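Local coordinates for Pex protein (Anabaena sp. PCC 7120, PDB 2DQL) that probably acts as a PadR-like, DNA-binding transcriptional regulator associated with the circadian clock of the cyanobacterium, at residues Y26-L31 and R70-Y75; V30-E35 and E94-A99; E40-L45 and T57-A62. One frame throughout, in Å; residues are numbered along the deposited sequence.

Contact 1 (Y26-L31 and R70-Y75); sequences YILYVL and RAITGY
Where Leu28 and Leu31 meet Ile72 no flat group takes part: no ring face or edge lies across the contact, and only methyl groups touch. The rings of Tyr26 and Tyr29 leave helix 20-31 on another side, where both meet the ring of Trp106 with inclined planes. The backbones stay well apart, the nearest pair of CA atoms being Leu28 and Ile72 at 8.6 Å, so the side chains alone bridge the distance. Ile72 does this with one branch. Its CG1 sits between the backbone N and the carbonyl carbon (chi1 65°), which leaves CG2 beside the N and facing the helix. Leu31 CD1 comes to 3.7 Å from Ile72 CG2, the two side chains crossing at about a right angle. Leu28 reaches the same methyl from one helical turn earlier: its CB does not aim at the strand, but its branch bends closer and brings CD2 to 4.1 Å from Ile72 CG2. The contact joins the first strand of the antiparallel hairpin, the wing expected of a winged helix-turn-helix protein, to helix 20-31. Leu66 of helix 56-68 also packs on Ile72, and Val91 of the partner strand on Leu31. All three touching residues are buried and no hydrogen bond crosses between the segments, which implies that this contact is made by apolar burial rather than polar pairing.

Contact 2 (V30-E35 and E94-A99); sequences VLLQGE and EWQHQA
Gln96, the first residue along 94-99 to touch Leu32, does so from the opening turn of helix 96-112, just after Trp95 at the N-cap position. Its CG lies anti to the backbone N (chi1 -161°), and a bend at chi2 (97°) brings the amide nearer to Leu32, where Gln96 OE1 stands 3.9 Å from Leu32 CD2. This is a polar atom beside a methyl, not a hydrogen bond, and it covers little surface on the exposed flank. Two residues further on, Gln98 serves the dimer instead: its NE2 hydrogen-bonds to Tyr7 OH of the second subunit. Ala99, a turn after Trp95, gives the buried part of the contact and the nearest pair of CA atoms, 7.5 Å from Leu32 CA to Ala99 CA. Both Leu32 methyls reach Ala99 CB, CD2 at 4.0 Å, and CD1 also rests 3.6 Å from Ala99 O, against the peptide group. With only a methyl on Ala99, the leucine can come right up to the helix backbone. An alanine in place of Leu32 would probably open a gap against Ala99 CB and its carbonyl and leave the Gln96 side chain freer to turn. Glu100 and Ala103 extend the same surface under Leu32, so the chain at segment 30-35 packs on the first turns of the C-terminal helix. With no hydrogen bond across the segments, the chemistry implies a leucine packed on a small residue and on its peptide group, held by van der Waals contact, with the Gln96 amide touching its rim.

Contact 3 (E40-L45 and T57-A62); sequences ELIQQL and TVLYSA
Segments 40-45 and 57-62 are both helical, and their backbones come nearest at Ile42 and Leu59, whose CA atoms are 7.7 Å apart. At that spacing the side chains must close the gap, and Leu59 supplies the whole of the second segment's share. With CG anti to its N (chi1 164°), Leu59 extends its two methyls toward helix 38-48 and gives one to each partner. CD2 takes Ile42, lying 3.6 Å from Ile42 CD1 and 3.8 Å from Ile42 CG1, so it rests along the end of the isoleucine chain. CD1 turns to Leu41, meeting Leu41 CD1 at 4.1 Å. Consecutive residues of one helix thus receive the fork of a single leucine. Both partners cross Leu59 at about a right angle. These are probably the two helices of a helix-turn-helix, as the PadR-like family leads one to expect, and helix 56-68 is by analogy the probable recognition helix. Leu54, in the link between them, also packs on Leu59. Within helix 56-68, Leu59 CG lies 3.8 Å above the ring plane of Tyr60, so the leucine sits over one face of that ring, near its rim. On another side of this helix, Ser61 OG donates to Thr57 O at 2.9 Å, with a C=O...OG angle of 143° and a tilt of 34° from the carbonyl plane. Ser61 N reaches the same oxygen, Thr57 O, at 3.0 Å from the opposite face, so two donors of one residue grip it.

In the fold
Contacts 1 and 2 both start from helix 20-31 and share Val30 and Leu31; their centres lie 6 Å apart, and Leu28 CD2 of the first packs 4.0 Å from Ala99 CB of the second. Tyr75 OH is 2.6 Å from Glu35 OE1, a probable hydrogen bond that adds a polar tie between them. Contact 3 lies 11 Å from contact 1 and 16 Å from contact 2, centre to centre. It is joined to helix 20-31 by Tyr26 OH, 2.7 Å from Leu41 O, and by Val30 CG1, 3.7 Å from Leu41 CD2. Helix 20-31 thus connects the probable helix-turn-helix pair, the presumed wing and the C-terminal helix, consistent with a DNA-binding domain.

Contact 1 (Y26-L31 and R70-Y75)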
ATOM      1  N   TYR A  26       8.292  13.098  -4.769  1.00 13.40           N
ATOM      2  CA  TYR A  26       9.197  13.247  -3.632  1.00 13.14           C
ATOM      3  C   TYR A  26      10.636  13.411  -4.130  1.00 12.84           C
ATOM      4  O   TYR A  26      11.370  14.291  -3.675  1.00 12.20           O
ATOM      5  CB  TYR A  26       9.116  12.023  -2.712  1.00 14.40           C
ATOM      6  CG  TYR A  26      10.325  11.873  -1.812  1.00 14.52           C
ATOM      7  CD1 TYR A  26      10.610  12.814  -0.826  1.00 15.13           C
ATOM      8  CD2 TYR A  26      11.228  10.826  -2.005  1.00 15.48           C
ATOM      9  CE1 TYR A  26      11.772  12.723  -0.058  1.00 15.35           C
ATOM     10  CE2 TYR A  26      12.388  10.727  -1.251  1.00 15.89           C
ATOM     11  CZ  TYR A  26      12.657  11.678  -0.282  1.00 15.84           C
ATOM     12  OH  TYR A  26      13.820  11.593   0.439  1.00 17.24           O
ATOM     13  N   ILE A  27      11.037  12.564  -5.070  1.00 12.71           N
ATOM     14  CA  ILE A  27      12.390  12.647  -5.594  1.00 12.51           C
ATOM     15  C   ILE A  27      12.663  14.014  -6.221  1.00 12.93           C
ATOM     16  O   ILE A  27      13.712  14.606  -5.977  1.00 12.80           O
ATOM     17  CB  ILE A  27      12.657  11.505  -6.602  1.00 12.58           C
ATOM     18  CG1 ILE A  27      12.696  10.180  -5.834  1.00 13.30           C
ATOM     19  CG2 ILE A  27      13.993  11.733  -7.344  1.00 12.71           C
ATOM     20  CD1 ILE A  27      12.630   8.943  -6.701  1.00 14.18           C
ATOM     21  N   LEU A  28      11.725  14.526  -7.013  1.00 13.00           N
ATOM     22  CA  LEU A  28      11.922  15.840  -7.629  1.00 13.11           C
ATOM     23  C   LEU A  28      11.987  16.927  -6.562  1.00 13.77           C
ATOM     24  O   LEU A  28      12.746  17.887  -6.691  1.00 13.95           O
ATOM     25  CB  LEU A  28      10.811  16.141  -8.630  1.00 13.29           C
ATOM     26  CG  LEU A  28      10.906  15.322  -9.917  1.00 13.58           C
ATOM     27  CD1 LEU A  28       9.675  15.565 -10.773  1.00 14.19           C
ATOM     28  CD2 LEU A  28      12.172  15.707 -10.670  1.00 14.24           C
ATOM     29  N   TYR A  29      11.181  16.780  -5.511  1.00 13.75           N
ATOM     30  CA  TYR A  29      11.189  17.729  -4.402  1.00 14.41           C
ATOM     31  C   TYR A  29      12.607  17.824  -3.820  1.00 13.96           C
ATOM     32  O   TYR A  29      13.121  18.921  -3.565  1.00 13.77           O
ATOM     33  CB  TYR A  29      10.214  17.258  -3.319  1.00 15.39           C
ATOM     34  CG  TYR A  29      10.422  17.912  -1.970  1.00 17.09           C
ATOM     35  CD1 TYR A  29      10.042  19.232  -1.745  1.00 17.71           C
ATOM     36  CD2 TYR A  29      11.011  17.207  -0.922  1.00 17.78           C
ATOM     37  CE1 TYR A  29      10.245  19.838  -0.504  1.00 18.58           C
ATOM     38  CE2 TYR A  29      11.218  17.801   0.321  1.00 19.08           C
ATOM     39  CZ  TYR A  29      10.833  19.116   0.519  1.00 18.94           C
ATOM     40  OH  TYR A  29      11.041  19.705   1.747  1.00 20.40           O
ATOM     41  N   VAL A  30      13.239  16.672  -3.611  1.00 13.37           N
ATOM     42  CA  VAL A  30      14.591  16.648  -3.060  1.00 13.19           C
ATOM     43  C   VAL A  30      15.619  17.180  -4.054  1.00 12.87           C
ATOM     44  O   VAL A  30      16.465  17.993  -3.690  1.00 12.30           O
ATOM     45  CB  VAL A  30      15.027  15.220  -2.652  1.00 13.40           C
ATOM     46  CG1 VAL A  30      16.498  15.225  -2.216  1.00 13.42           C
ATOM     47  CG2 VAL A  30      14.153  14.707  -1.513  1.00 13.82           C
ATOM     48  N   LEU A  31      15.547  16.716  -5.301  1.00 12.49           N
ATOM     49  CA  LEU A  31      16.509  17.144  -6.318  1.00 13.13           C
ATOM     50  C   LEU A  31      16.479  18.646  -6.591  1.00 13.17           C
ATOM     51  O   LEU A  31      17.492  19.231  -6.993  1.00 13.71           O
ATOM     52  CB  LEU A  31      16.294  16.353  -7.617  1.00 12.78           C
ATOM     53  CG  LEU A  31      16.591  14.849  -7.508  1.00 12.73           C
ATOM     54  CD1 LEU A  31      16.511  14.202  -8.894  1.00 13.10           C
ATOM     55  CD2 LEU A  31      17.984  14.623  -6.916  1.00 13.85           C
ATOM     56  N   ARG A  70      13.624  12.382 -19.480  1.00 22.98           N
ATOM     57  CA  ARG A  70      14.658  13.415 -19.504  1.00 22.71           C
ATOM     58  C   ARG A  70      14.418  14.484 -18.444  1.00 21.72           C
ATOM     59  O   ARG A  70      14.815  15.637 -18.623  1.00 21.43           O
ATOM     60  CB  ARG A  70      14.703  14.091 -20.881  1.00 24.11           C
ATOM     61  CG  ARG A  70      14.623  13.139 -22.068  1.00 25.84           C
ATOM     62  CD  ARG A  70      15.799  12.180 -22.122  1.00 27.18           C
ATOM     63  NE  ARG A  70      15.746  11.331 -23.314  1.00 28.89           N
ATOM     64  CZ  ARG A  70      16.628  10.379 -23.597  1.00 29.11           C
ATOM     65  NH1 ARG A  70      17.642  10.145 -22.777  1.00 30.05           N
ATOM     66  NH2 ARG A  70      16.498   9.657 -24.704  1.00 29.79           N
ATOM     67  N   ALA A  71      13.770  14.104 -17.344  1.00 19.90           N
ATOM     68  CA  ALA A  71      13.474  15.043 -16.268  1.00 18.52           C
ATOM     69  C   ALA A  71      14.663  15.217 -15.335  1.00 17.60           C
ATOM     70  O   ALA A  71      14.747  16.199 -14.597  1.00 16.89           O
ATOM     71  CB  ALA A  71      12.257  14.568 -15.480  1.00 18.37           C
ATOM     72  N   ILE A  72      15.568  14.245 -15.355  1.00 16.89           N
ATOM     73  CA  ILE A  72      16.764  14.313 -14.528  1.00 16.30           C
ATOM     74  C   ILE A  72      17.961  13.813 -15.328  1.00 16.55           C
ATOM     75  O   ILE A  72      17.808  13.102 -16.328  1.00 16.15           O
ATOM     76  CB  ILE A  72      16.649  13.455 -13.222  1.00 15.68           C
ATOM     77  CG1 ILE A  72      16.541  11.960 -13.563  1.00 15.47           C
ATOM     78  CG2 ILE A  72      15.445  13.909 -12.394  1.00 15.43           C
ATOM     79  CD1 ILE A  72      16.598  11.041 -12.337  1.00 15.46           C
ATOM     80  N   THR A  73      19.150  14.214 -14.899  1.00 16.61           N
ATOM     81  CA  THR A  73      20.379  13.777 -15.541  1.00 16.66           C
ATOM     82  C   THR A  73      21.190  13.043 -14.484  1.00 16.93           C
ATOM     83  O   THR A  73      21.160  13.398 -13.309  1.00 16.56           O
ATOM     84  CB  THR A  73      21.233  14.963 -16.057  1.00 17.15           C
ATOM     85  OG1 THR A  73      21.549  15.833 -14.966  1.00 17.79           O
ATOM     86  CG2 THR A  73      20.482  15.751 -17.115  1.00 17.79           C
ATOM     87  N   GLY A  74      21.902  12.007 -14.901  1.00 16.91           N
ATOM     88  CA  GLY A  74      22.719  11.276 -13.960  1.00 16.95           C
ATOM     89  C   GLY A  74      24.169  11.348 -14.386  1.00 17.58           C
ATOM     90  O   GLY A  74      24.455  11.506 -15.571  1.00 17.55           O
ATOM     91  N   TYR A  75      25.079  11.255 -13.424  1.00 18.05           N
ATOM     92  CA  TYR A  75      26.505  11.283 -13.720  1.00 18.98           C
ATOM     93  C   TYR A  75      27.266  10.620 -12.578  1.00 19.38           C
ATOM     94  O   TYR A  75      26.739  10.474 -11.475  1.00 18.74           O
ATOM     95  CB  TYR A  75      26.985  12.727 -13.934  1.00 19.52           C
ATOM     96  CG  TYR A  75      27.241  13.512 -12.668  1.00 20.72           C
ATOM     97  CD1 TYR A  75      28.499  13.506 -12.067  1.00 21.28           C
ATOM     98  CD2 TYR A  75      26.229  14.259 -12.070  1.00 20.97           C
ATOM     99  CE1 TYR A  75      28.745  14.224 -10.902  1.00 21.64           C
ATOM    100  CE2 TYR A  75      26.464  14.982 -10.901  1.00 21.29           C
ATOM    101  CZ  TYR A  75      27.725  14.959 -10.325  1.00 21.44           C
ATOM    102  OH  TYR A  75      27.970  15.662  -9.170  1.00 22.30           O
TER

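Contact 2 (V30-E35 and E94-A99)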
ATOM      1  N   VAL A  30      13.239  16.672  -3.611  1.00 13.37           N
ATOM      2  CA  VAL A  30      14.591  16.648  -3.060  1.00 13.19           C
ATOM      3  C   VAL A  30      15.619  17.180  -4.054  1.00 12.87           C
ATOM      4  O   VAL A  30      16.465  17.993  -3.690  1.00 12.30           O
ATOM      5  CB  VAL A  30      15.027  15.220  -2.652  1.00 13.40           C
ATOM      6  CG1 VAL A  30      16.498  15.225  -2.216  1.00 13.42           C
ATOM      7  CG2 VAL A  30      14.153  14.707  -1.513  1.00 13.82           C
ATOM      8  N   LEU A  31      15.547  16.716  -5.301  1.00 12.49           N
ATOM      9  CA  LEU A  31      16.509  17.144  -6.318  1.00 13.13           C
ATOM     10  C   LEU A  31      16.479  18.646  -6.591  1.00 13.17           C
ATOM     11  O   LEU A  31      17.492  19.231  -6.993  1.00 13.71           O
ATOM     12  CB  LEU A  31      16.294  16.353  -7.617  1.00 12.78           C
ATOM     13  CG  LEU A  31      16.591  14.849  -7.508  1.00 12.73           C
ATOM     14  CD1 LEU A  31      16.511  14.202  -8.894  1.00 13.10           C
ATOM     15  CD2 LEU A  31      17.984  14.623  -6.916  1.00 13.85           C
ATOM     16  N   LEU A  32      15.330  19.277  -6.372  1.00 13.27           N
ATOM     17  CA  LEU A  32      15.223  20.721  -6.578  1.00 13.79           C
ATOM     18  C   LEU A  32      16.068  21.458  -5.539  1.00 14.20           C
ATOM     19  O   LEU A  32      16.451  22.614  -5.740  1.00 14.92           O
ATOM     20  CB  LEU A  32      13.759  21.170  -6.490  1.00 13.85           C
ATOM     21  CG  LEU A  32      12.941  20.829  -7.743  1.00 14.41           C
ATOM     22  CD1 LEU A  32      11.456  20.988  -7.464  1.00 14.92           C
ATOM     23  CD2 LEU A  32      13.383  21.739  -8.889  1.00 15.12           C
ATOM     24  N   GLN A  33      16.375  20.774  -4.443  1.00 14.55           N
ATOM     25  CA  GLN A  33      17.174  21.347  -3.364  1.00 15.48           C
ATOM     26  C   GLN A  33      18.661  21.181  -3.642  1.00 15.62           C
ATOM     27  O   GLN A  33      19.501  21.860  -3.044  1.00 16.04           O
ATOM     28  CB  GLN A  33      16.844  20.660  -2.042  1.00 16.13           C
ATOM     29  CG  GLN A  33      15.409  20.808  -1.593  1.00 18.18           C
ATOM     30  CD  GLN A  33      15.135  20.024  -0.323  1.00 18.56           C
ATOM     31  OE1 GLN A  33      15.968  19.980   0.582  1.00 19.83           O
ATOM     32  NE2 GLN A  33      13.964  19.406  -0.246  1.00 20.36           N
ATOM     33  N   GLY A  34      18.978  20.267  -4.553  1.00 15.30           N
ATOM     34  CA  GLY A  34      20.363  20.007  -4.903  1.00 15.21           C
ATOM     35  C   GLY A  34      20.527  18.548  -5.275  1.00 15.67           C
ATOM     36  O   GLY A  34      19.684  17.712  -4.928  1.00 15.33           O
ATOM     37  N   GLU A  35      21.615  18.239  -5.973  1.00 15.96           N
ATOM     38  CA  GLU A  35      21.885  16.878  -6.414  1.00 16.53           C
ATOM     39  C   GLU A  35      21.841  15.879  -5.278  1.00 16.49           C
ATOM     40  O   GLU A  35      22.210  16.184  -4.144  1.00 16.37           O
ATOM     41  CB  GLU A  35      23.252  16.796  -7.105  1.00 17.81           C
ATOM     42  CG  GLU A  35      24.421  17.184  -6.217  1.00 20.27           C
ATOM     43  CD  GLU A  35      25.761  16.864  -6.850  1.00 21.82           C
ATOM     44  OE1 GLU A  35      25.824  16.774  -8.093  1.00 23.28           O
ATOM     45  OE2 GLU A  35      26.752  16.714  -6.104  1.00 23.78           O
ATOM     46  N   GLU A  94      15.661  22.397 -18.044  1.00 22.11           N
ATOM     47  CA  GLU A  94      14.364  22.776 -18.589  1.00 23.78           C
ATOM     48  C   GLU A  94      13.156  22.176 -17.874  1.00 23.81           C
ATOM     49  O   GLU A  94      12.014  22.547 -18.166  1.00 23.84           O
ATOM     50  CB  GLU A  94      14.301  22.450 -20.081  1.00 25.32           C
ATOM     51  CG  GLU A  94      15.069  23.447 -20.923  1.00 28.14           C
ATOM     52  CD  GLU A  94      14.600  24.871 -20.680  1.00 29.66           C
ATOM     53  OE1 GLU A  94      13.439  25.178 -21.023  1.00 31.00           O
ATOM     54  OE2 GLU A  94      15.384  25.677 -20.136  1.00 31.29           O
ATOM     55  N   TRP A  95      13.401  21.258 -16.945  1.00 23.82           N
ATOM     56  CA  TRP A  95      12.311  20.639 -16.192  1.00 24.15           C
ATOM     57  C   TRP A  95      12.061  21.348 -14.868  1.00 24.16           C
ATOM     58  O   TRP A  95      11.261  20.893 -14.053  1.00 24.15           O
ATOM     59  CB  TRP A  95      12.611  19.166 -15.911  1.00 24.40           C
ATOM     60  CG  TRP A  95      12.063  18.236 -16.938  1.00 25.38           C
ATOM     61  CD1 TRP A  95      12.547  18.027 -18.195  1.00 25.38           C
ATOM     62  CD2 TRP A  95      10.911  17.392 -16.804  1.00 25.63           C
ATOM     63  NE1 TRP A  95      11.770  17.106 -18.853  1.00 25.92           N
ATOM     64  CE2 TRP A  95      10.758  16.701 -18.025  1.00 25.81           C
ATOM     65  CE3 TRP A  95       9.992  17.157 -15.772  1.00 26.28           C
ATOM     66  CZ2 TRP A  95       9.725  15.781 -18.244  1.00 26.18           C
ATOM     67  CZ3 TRP A  95       8.960  16.239 -15.990  1.00 26.27           C
ATOM     68  CH2 TRP A  95       8.836  15.566 -17.219  1.00 26.21           C
ATOM     69  N   GLN A  96      12.742  22.467 -14.660  1.00 24.20           N
ATOM     70  CA  GLN A  96      12.612  23.231 -13.428  1.00 24.87           C
ATOM     71  C   GLN A  96      11.157  23.485 -13.028  1.00 24.47           C
ATOM     72  O   GLN A  96      10.726  23.092 -11.944  1.00 24.35           O
ATOM     73  CB  GLN A  96      13.336  24.571 -13.575  1.00 26.13           C
ATOM     74  CG  GLN A  96      13.665  25.265 -12.265  1.00 28.43           C
ATOM     75  CD  GLN A  96      15.092  25.000 -11.814  1.00 29.58           C
ATOM     76  OE1 GLN A  96      15.453  23.872 -11.473  1.00 30.28           O
ATOM     77  NE2 GLN A  96      15.916  26.041 -11.826  1.00 30.50           N
ATOM     78  N   HIS A  97      10.404  24.141 -13.906  1.00 24.22           N
ATOM     79  CA  HIS A  97       9.011  24.470 -13.627  1.00 23.99           C
ATOM     80  C   HIS A  97       8.127  23.250 -13.385  1.00 23.17           C
ATOM     81  O   HIS A  97       7.361  23.220 -12.422  1.00 22.59           O
ATOM     82  CB  HIS A  97       8.421  25.306 -14.769  1.00 25.46           C
ATOM     83  CG  HIS A  97       7.032  25.793 -14.501  1.00 27.11           C
ATOM     84  ND1 HIS A  97       6.743  26.725 -13.525  1.00 27.98           N
ATOM     85  CD2 HIS A  97       5.844  25.457 -15.059  1.00 27.86           C
ATOM     86  CE1 HIS A  97       5.441  26.940 -13.494  1.00 28.36           C
ATOM     87  NE2 HIS A  97       4.870  26.182 -14.415  1.00 28.34           N
ATOM     88  N   GLN A  98       8.227  22.249 -14.253  1.00 22.42           N
ATOM     89  CA  GLN A  98       7.414  21.046 -14.097  1.00 22.06           C
ATOM     90  C   GLN A  98       7.768  20.304 -12.812  1.00 20.96           C
ATOM     91  O   GLN A  98       6.886  19.804 -12.113  1.00 20.53           O
ATOM     92  CB  GLN A  98       7.597  20.106 -15.289  1.00 23.35           C
ATOM     93  CG  GLN A  98       6.827  18.799 -15.143  1.00 25.72           C
ATOM     94  CD  GLN A  98       5.323  18.997 -15.179  1.00 26.98           C
ATOM     95  OE1 GLN A  98       4.737  19.188 -16.247  1.00 28.88           O
ATOM     96  NE2 GLN A  98       4.691  18.963 -14.012  1.00 27.65           N
ATOM     97  N   ALA A  99       9.056  20.227 -12.501  1.00 19.93           N
ATOM     98  CA  ALA A  99       9.477  19.537 -11.289  1.00 18.98           C
ATOM     99  C   ALA A  99       8.918  20.251 -10.060  1.00 18.96           C
ATOM    100  O   ALA A  99       8.566  19.614  -9.069  1.00 18.20           O
ATOM    101  CB  ALA A  99      11.001  19.467 -11.217  1.00 19.13           C
TER

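Contact 3 (E40-L45 and T57-A62)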
ATOM      1  N   GLU A  40      20.708   8.127  -0.440  1.00 19.23           N
ATOM      2  CA  GLU A  40      20.337   9.317   0.319  1.00 19.47           C
ATOM      3  C   GLU A  40      18.850   9.610   0.175  1.00 18.78           C
ATOM      4  O   GLU A  40      18.187  10.001   1.138  1.00 19.12           O
ATOM      5  CB  GLU A  40      21.143  10.527  -0.155  1.00 20.57           C
ATOM      6  CG  GLU A  40      20.894  11.782   0.662  1.00 22.89           C
ATOM      7  CD  GLU A  40      21.796  12.928   0.255  1.00 24.35           C
ATOM      8  OE1 GLU A  40      21.634  13.448  -0.869  1.00 25.93           O
ATOM      9  OE2 GLU A  40      22.674  13.304   1.060  1.00 26.29           O
ATOM     10  N   LEU A  41      18.325   9.428  -1.034  1.00 18.02           N
ATOM     11  CA  LEU A  41      16.909   9.675  -1.272  1.00 17.79           C
ATOM     12  C   LEU A  41      16.078   8.801  -0.339  1.00 18.33           C
ATOM     13  O   LEU A  41      15.089   9.255   0.226  1.00 18.30           O
ATOM     14  CB  LEU A  41      16.554   9.384  -2.734  1.00 16.69           C
ATOM     15  CG  LEU A  41      17.074  10.464  -3.692  1.00 15.38           C
ATOM     16  CD1 LEU A  41      17.051   9.973  -5.132  1.00 14.35           C
ATOM     17  CD2 LEU A  41      16.215  11.724  -3.523  1.00 15.49           C
ATOM     18  N   ILE A  42      16.497   7.553  -0.168  1.00 19.09           N
ATOM     19  CA  ILE A  42      15.780   6.628   0.702  1.00 20.22           C
ATOM     20  C   ILE A  42      15.935   7.010   2.166  1.00 21.33           C
ATOM     21  O   ILE A  42      14.945   7.129   2.888  1.00 21.02           O
ATOM     22  CB  ILE A  42      16.271   5.176   0.506  1.00 20.23           C
ATOM     23  CG1 ILE A  42      15.884   4.690  -0.892  1.00 20.35           C
ATOM     24  CG2 ILE A  42      15.664   4.263   1.582  1.00 20.10           C
ATOM     25  CD1 ILE A  42      16.411   3.306  -1.241  1.00 21.38           C
ATOM     26  N   GLN A  43      17.173   7.220   2.599  1.00 22.58           N
ATOM     27  CA  GLN A  43      17.429   7.567   3.991  1.00 24.33           C
ATOM     28  C   GLN A  43      16.808   8.899   4.404  1.00 24.82           C
ATOM     29  O   GLN A  43      16.230   9.011   5.485  1.00 24.83           O
ATOM     30  CB  GLN A  43      18.936   7.596   4.260  1.00 25.67           C
ATOM     31  CG  GLN A  43      19.283   7.722   5.734  1.00 27.92           C
ATOM     32  CD  GLN A  43      18.642   6.626   6.571  1.00 29.04           C
ATOM     33  OE1 GLN A  43      18.840   5.434   6.315  1.00 30.15           O
ATOM     34  NE2 GLN A  43      17.868   7.023   7.576  1.00 29.24           N
ATOM     35  N   GLN A  44      16.920   9.902   3.539  1.00 25.00           N
ATOM     36  CA  GLN A  44      16.380  11.223   3.829  1.00 25.89           C
ATOM     37  C   GLN A  44      14.872  11.198   4.053  1.00 26.06           C
ATOM     38  O   GLN A  44      14.347  11.961   4.863  1.00 26.10           O
ATOM     39  CB  GLN A  44      16.713  12.190   2.687  1.00 26.38           C
ATOM     40  CG  GLN A  44      16.412  13.646   3.007  1.00 27.19           C
ATOM     41  CD  GLN A  44      16.874  14.595   1.915  1.00 27.34           C
ATOM     42  OE1 GLN A  44      17.998  14.493   1.425  1.00 27.85           O
ATOM     43  NE2 GLN A  44      16.014  15.534   1.543  1.00 27.70           N
ATOM     44  N   LEU A  45      14.175  10.327   3.332  1.00 26.36           N
ATOM     45  CA  LEU A  45      12.727  10.231   3.476  1.00 27.29           C
ATOM     46  C   LEU A  45      12.365   9.775   4.883  1.00 28.18           C
ATOM     47  O   LEU A  45      11.516  10.381   5.540  1.00 28.42           O
ATOM     48  CB  LEU A  45      12.149   9.246   2.455  1.00 26.44           C
ATOM     49  CG  LEU A  45      10.640   8.999   2.563  1.00 26.18           C
ATOM     50  CD1 LEU A  45       9.881  10.299   2.325  1.00 25.58           C
ATOM     51  CD2 LEU A  45      10.224   7.945   1.554  1.00 25.64           C
ATOM     52  N   THR A  57      13.010  -0.866  -4.977  1.00 21.28           N
ATOM     53  CA  THR A  57      12.273  -1.131  -6.211  1.00 20.92           C
ATOM     54  C   THR A  57      11.486   0.087  -6.703  1.00 19.95           C
ATOM     55  O   THR A  57      11.507   0.405  -7.888  1.00 19.81           O
ATOM     56  CB  THR A  57      11.306  -2.334  -6.030  1.00 21.68           C
ATOM     57  OG1 THR A  57      12.073  -3.530  -5.843  1.00 23.15           O
ATOM     58  CG2 THR A  57      10.409  -2.506  -7.252  1.00 21.72           C
ATOM     59  N   VAL A  58      10.789   0.773  -5.804  1.00 19.36           N
ATOM     60  CA  VAL A  58      10.035   1.944  -6.225  1.00 18.62           C
ATOM     61  C   VAL A  58      10.992   3.088  -6.565  1.00 17.81           C
ATOM     62  O   VAL A  58      10.745   3.847  -7.497  1.00 17.66           O
ATOM     63  CB  VAL A  58       9.034   2.393  -5.140  1.00 18.75           C
ATOM     64  CG1 VAL A  58       8.346   3.692  -5.564  1.00 19.09           C
ATOM     65  CG2 VAL A  58       7.991   1.291  -4.930  1.00 19.33           C
ATOM     66  N   LEU A  59      12.082   3.204  -5.812  1.00 17.27           N
ATOM     67  CA  LEU A  59      13.074   4.246  -6.082  1.00 17.16           C
ATOM     68  C   LEU A  59      13.536   4.166  -7.531  1.00 17.35           C
ATOM     69  O   LEU A  59      13.498   5.156  -8.263  1.00 16.68           O
ATOM     70  CB  LEU A  59      14.297   4.089  -5.165  1.00 16.76           C
ATOM     71  CG  LEU A  59      15.556   4.870  -5.582  1.00 17.13           C
ATOM     72  CD1 LEU A  59      15.254   6.368  -5.578  1.00 16.53           C
ATOM     73  CD2 LEU A  59      16.712   4.548  -4.637  1.00 17.19           C
ATOM     74  N   TYR A  60      13.934   2.980  -7.965  1.00 17.63           N
ATOM     75  CA  TYR A  60      14.486   2.879  -9.311  1.00 18.01           C
ATOM     76  C   TYR A  60      13.376   2.797 -10.352  1.00 17.48           C
ATOM     77  O   TYR A  60      13.629   3.128 -11.543  1.00 17.33           O
ATOM     78  CB  TYR A  60      15.659   1.897  -9.328  1.00 19.45           C
ATOM     79  CG  TYR A  60      16.899   2.410  -8.631  1.00 20.26           C
ATOM     80  CD1 TYR A  60      17.740   3.327  -9.250  1.00 20.87           C
ATOM     81  CD2 TYR A  60      17.230   1.978  -7.354  1.00 20.75           C
ATOM     82  CE1 TYR A  60      18.872   3.798  -8.617  1.00 21.32           C
ATOM     83  CE2 TYR A  60      18.361   2.446  -6.713  1.00 21.14           C
ATOM     84  CZ  TYR A  60      19.179   3.354  -7.349  1.00 21.40           C
ATOM     85  OH  TYR A  60      20.306   3.821  -6.713  1.00 22.12           O
ATOM     86  N   SER A  61      12.132   2.497  -9.997  1.00 17.40           N
ATOM     87  CA  SER A  61      11.048   2.555 -10.970  1.00 16.94           C
ATOM     88  C   SER A  61      10.843   4.047 -11.244  1.00 16.43           C
ATOM     89  O   SER A  61      10.580   4.456 -12.373  1.00 16.69           O
ATOM     90  CB  SER A  61       9.755   1.954 -10.405  1.00 17.79           C
ATOM     91  OG  SER A  61       9.864   0.550 -10.247  1.00 18.73           O
ATOM     92  N   ALA A  62      10.981   4.854 -10.193  1.00 15.89           N
ATOM     93  CA  ALA A  62      10.824   6.300 -10.298  1.00 15.37           C
ATOM     94  C   ALA A  62      11.977   6.916 -11.085  1.00 15.58           C
ATOM     95  O   ALA A  62      11.764   7.785 -11.928  1.00 14.98           O
ATOM     96  CB  ALA A  62      10.757   6.915  -8.913  1.00 15.23           C
TER